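PDB 7A02: DUF3992 domain-containing protein from Bacillus cereus, which is of unknown function but assembles with further copies of itself into disulfide-linked pili, the appendages of Bacillus endospores. Local coordinates for residues I45-L51 against S86-F92. Sequence-based numbering, arbitrary orientation.
Sequences IYASGYL and SFTVRRF
Ala47 and Val89 face each other as an antiparallel hydrogen-bonded pair, Ala47 N reaching Val89 O at 2.9 Å with an N-H...O angle of 163°, and Val89 N returning a bond to Ala47 O. Gly49 and Phe87 repeat this reciprocal pattern two residues on, so the strands are clearly antiparallel. In the non-hydrogen-bonded pair Tyr46-Arg90, the arginine can be traced outward. Its CB lies over one face of the Tyr46 ring, 3.9 Å from the centroid and 18° off the normal, which meets the criteria of a CH-pi contact; Arg90 CB also lies 3.4 Å from Ile45 O. An extended chain from CG to NE then follows the tyrosine, bringing Arg90 CD to 3.7 Å from Tyr46 OH. At the tip, the guanidinium plane is turned 76° from the ring, which excludes a parallel stack; Arg90 NH1 comes no nearer than 4.1 Å to Tyr46 OH, a proximity and not a bond, and NH2 makes a weak, long ion pair with Asp54 of a third subunit. On the other sheet face, Phe87 turns its ring back over Gly49, whose O sits above the ring centre, while Phe92 sets its CZ 3.6 Å from Ala47 CB. Within the four-stranded sheet, strand 46-55 is flanked by 104-114 and 84-90; the latter is outermost in this chain, yet Ser86, Phe87 and Thr88 pair in parallel with a strand of a second subunit, continuing the sheet across the pilus interface.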
loop_
_atom_site.group_PDB
_atom_site.type_symbol
_atom_site.label_atom_id
_atom_site.label_comp_id
_atom_site.label_asym_id
_atom_site.label_seq_id
_atom_site.Cartn_x
_atom_site.Cartn_y
_atom_site.Cartn_z
ATOM N N ILE A 45 4.724 19.349 33.282
ATOM C CA ILE A 45 5.098 20.752 33.253
ATOM C C ILE A 45 6.598 20.831 33.037
ATOM O O ILE A 45 7.366 20.069 33.624
ATOM C CB ILE A 45 4.648 21.476 34.542
ATOM C CG1 ILE A 45 4.818 22.980 34.386
ATOM C CG2 ILE A 45 5.406 20.977 35.742
ATOM C CD1 ILE A 45 4.124 23.768 35.442
ATOM N N TYR A 46 7.003 21.735 32.155
ATOM C CA TYR A 46 8.405 21.993 31.870
ATOM C C TYR A 46 8.606 23.494 31.932
ATOM O O TYR A 46 7.900 24.238 31.248
ATOM C CB TYR A 46 8.800 21.454 30.498
ATOM C CG TYR A 46 8.892 19.955 30.432
ATOM C CD1 TYR A 46 7.753 19.178 30.385
ATOM C CD2 TYR A 46 10.118 19.319 30.398
ATOM C CE1 TYR A 46 7.830 17.814 30.324
ATOM C CE2 TYR A 46 10.203 17.955 30.333
ATOM C CZ TYR A 46 9.056 17.208 30.296
ATOM O OH TYR A 46 9.132 15.842 30.234
ATOM N N ALA A 47 9.549 23.943 32.747
ATOM C CA ALA A 47 9.728 25.367 32.968
ATOM C C ALA A 47 11.188 25.746 32.819
ATOM O O ALA A 47 12.066 25.074 33.356
ATOM C CB ALA A 47 9.225 25.769 34.346
ATOM N N SER A 48 11.436 26.835 32.100
ATOM C CA SER A 48 12.767 27.399 31.942
ATOM C C SER A 48 12.741 28.854 32.373
ATOM O O SER A 48 11.720 29.530 32.244
ATOM C CB SER A 48 13.251 27.310 30.498
ATOM O OG SER A 48 13.364 25.967 30.079
ATOM N N GLY A 49 13.862 29.335 32.891
ATOM C CA GLY A 49 13.916 30.726 33.297
ATOM C C GLY A 49 15.196 31.078 34.013
ATOM O O GLY A 49 16.180 30.344 33.952
ATOM N N TYR A 50 15.171 32.229 34.686
ATOM C CA TYR A 50 16.320 32.708 35.438
ATOM C C TYR A 50 15.850 33.385 36.713
ATOM O O TYR A 50 14.693 33.784 36.841
ATOM C CB TYR A 50 17.180 33.686 34.630
ATOM C CG TYR A 50 16.481 34.970 34.251
ATOM C CD1 TYR A 50 15.952 35.141 32.992
ATOM C CD2 TYR A 50 16.364 36.015 35.148
ATOM C CE1 TYR A 50 15.320 36.301 32.644
ATOM C CE2 TYR A 50 15.730 37.175 34.807
ATOM C CZ TYR A 50 15.211 37.311 33.553
ATOM O OH TYR A 50 14.577 38.472 33.199
ATOM N N LEU A 51 16.777 33.511 37.655
ATOM C CA LEU A 51 16.594 34.296 38.865
ATOM C C LEU A 51 17.756 35.267 38.974
ATOM O O LEU A 51 18.917 34.864 38.839
ATOM C CB LEU A 51 16.537 33.416 40.109
ATOM C CG LEU A 51 16.300 34.171 41.411
ATOM C CD1 LEU A 51 14.825 34.294 41.675
ATOM C CD2 LEU A 51 16.988 33.492 42.565
ATOM N N SER A 86 20.254 30.508 35.811
ATOM C CA SER A 86 19.160 30.020 34.984
ATOM C C SER A 86 18.903 28.542 35.249
ATOM O O SER A 86 19.676 27.866 35.927
ATOM C CB SER A 86 19.463 30.257 33.506
ATOM O OG SER A 86 20.687 29.652 33.153
ATOM N N PHE A 87 17.793 28.044 34.708
ATOM C CA PHE A 87 17.377 26.676 34.994
ATOM C C PHE A 87 16.323 26.211 34.001
ATOM O O PHE A 87 15.676 27.017 33.326
ATOM C CB PHE A 87 16.820 26.559 36.412
ATOM C CG PHE A 87 15.715 27.526 36.705
ATOM C CD1 PHE A 87 14.427 27.279 36.277
ATOM C CD2 PHE A 87 15.964 28.682 37.405
ATOM C CE1 PHE A 87 13.419 28.164 36.537
ATOM C CE2 PHE A 87 14.956 29.566 37.670
ATOM C CZ PHE A 87 13.683 29.309 37.234
ATOM N N THR A 88 16.147 24.886 33.946
ATOM C CA THR A 88 14.968 24.241 33.375
ATOM C C THR A 88 14.664 22.988 34.184
ATOM O O THR A 88 15.570 22.221 34.511
ATOM C CB THR A 88 15.154 23.890 31.895
ATOM O OG1 THR A 88 14.010 23.168 31.431
ATOM C CG2 THR A 88 16.354 23.035 31.696
ATOM N N VAL A 89 13.392 22.795 34.523
ATOM C CA VAL A 89 12.967 21.786 35.486
ATOM C C VAL A 89 11.622 21.216 35.053
ATOM O O VAL A 89 10.815 21.900 34.418
ATOM C CB VAL A 89 12.885 22.383 36.913
ATOM C CG1 VAL A 89 12.347 21.391 37.906
ATOM C CG2 VAL A 89 14.241 22.845 37.375
ATOM N N ARG A 90 11.382 19.947 35.389
ATOM C CA ARG A 90 10.091 19.315 35.170
ATOM C C ARG A 90 9.618 18.657 36.458
ATOM O O ARG A 90 10.406 18.405 37.369
ATOM C CB ARG A 90 10.140 18.245 34.091
ATOM C CG ARG A 90 11.027 17.100 34.452
ATOM C CD ARG A 90 10.860 15.981 33.476
ATOM N NE ARG A 90 11.626 14.816 33.890
ATOM C CZ ARG A 90 12.457 14.139 33.113
ATOM N NH1 ARG A 90 12.620 14.474 31.846
ATOM N NH2 ARG A 90 13.103 13.097 33.606
ATOM N N ARG A 91 8.323 18.354 36.503
ATOM C CA ARG A 91 7.669 17.768 37.674
ATOM C C ARG A 91 8.078 18.451 38.976
ATOM O O ARG A 91 8.798 17.898 39.803
ATOM C CB ARG A 91 7.888 16.258 37.781
ATOM C CG ARG A 91 6.853 15.413 37.055
ATOM C CD ARG A 91 7.382 14.136 36.428
ATOM N NE ARG A 91 8.235 14.276 35.259
ATOM C CZ ARG A 91 8.432 13.279 34.403
ATOM N NH1 ARG A 91 9.202 13.432 33.338
ATOM N NH2 ARG A 91 7.853 12.107 34.625
ATOM N N PHE A 92 7.595 19.673 39.149
ATOM C CA PHE A 92 7.699 20.374 40.415
ATOM C C PHE A 92 6.345 20.966 40.766
ATOM O O PHE A 92 5.507 21.211 39.899
ATOM C CB PHE A 92 8.766 21.470 40.375
ATOM C CG PHE A 92 8.509 22.531 39.358
ATOM C CD1 PHE A 92 8.925 22.373 38.057
ATOM C CD2 PHE A 92 7.862 23.693 39.707
ATOM C CE1 PHE A 92 8.689 23.344 37.127
ATOM C CE2 PHE A 92 7.627 24.665 38.781
ATOM C CZ PHE A 92 8.040 24.490 37.488
#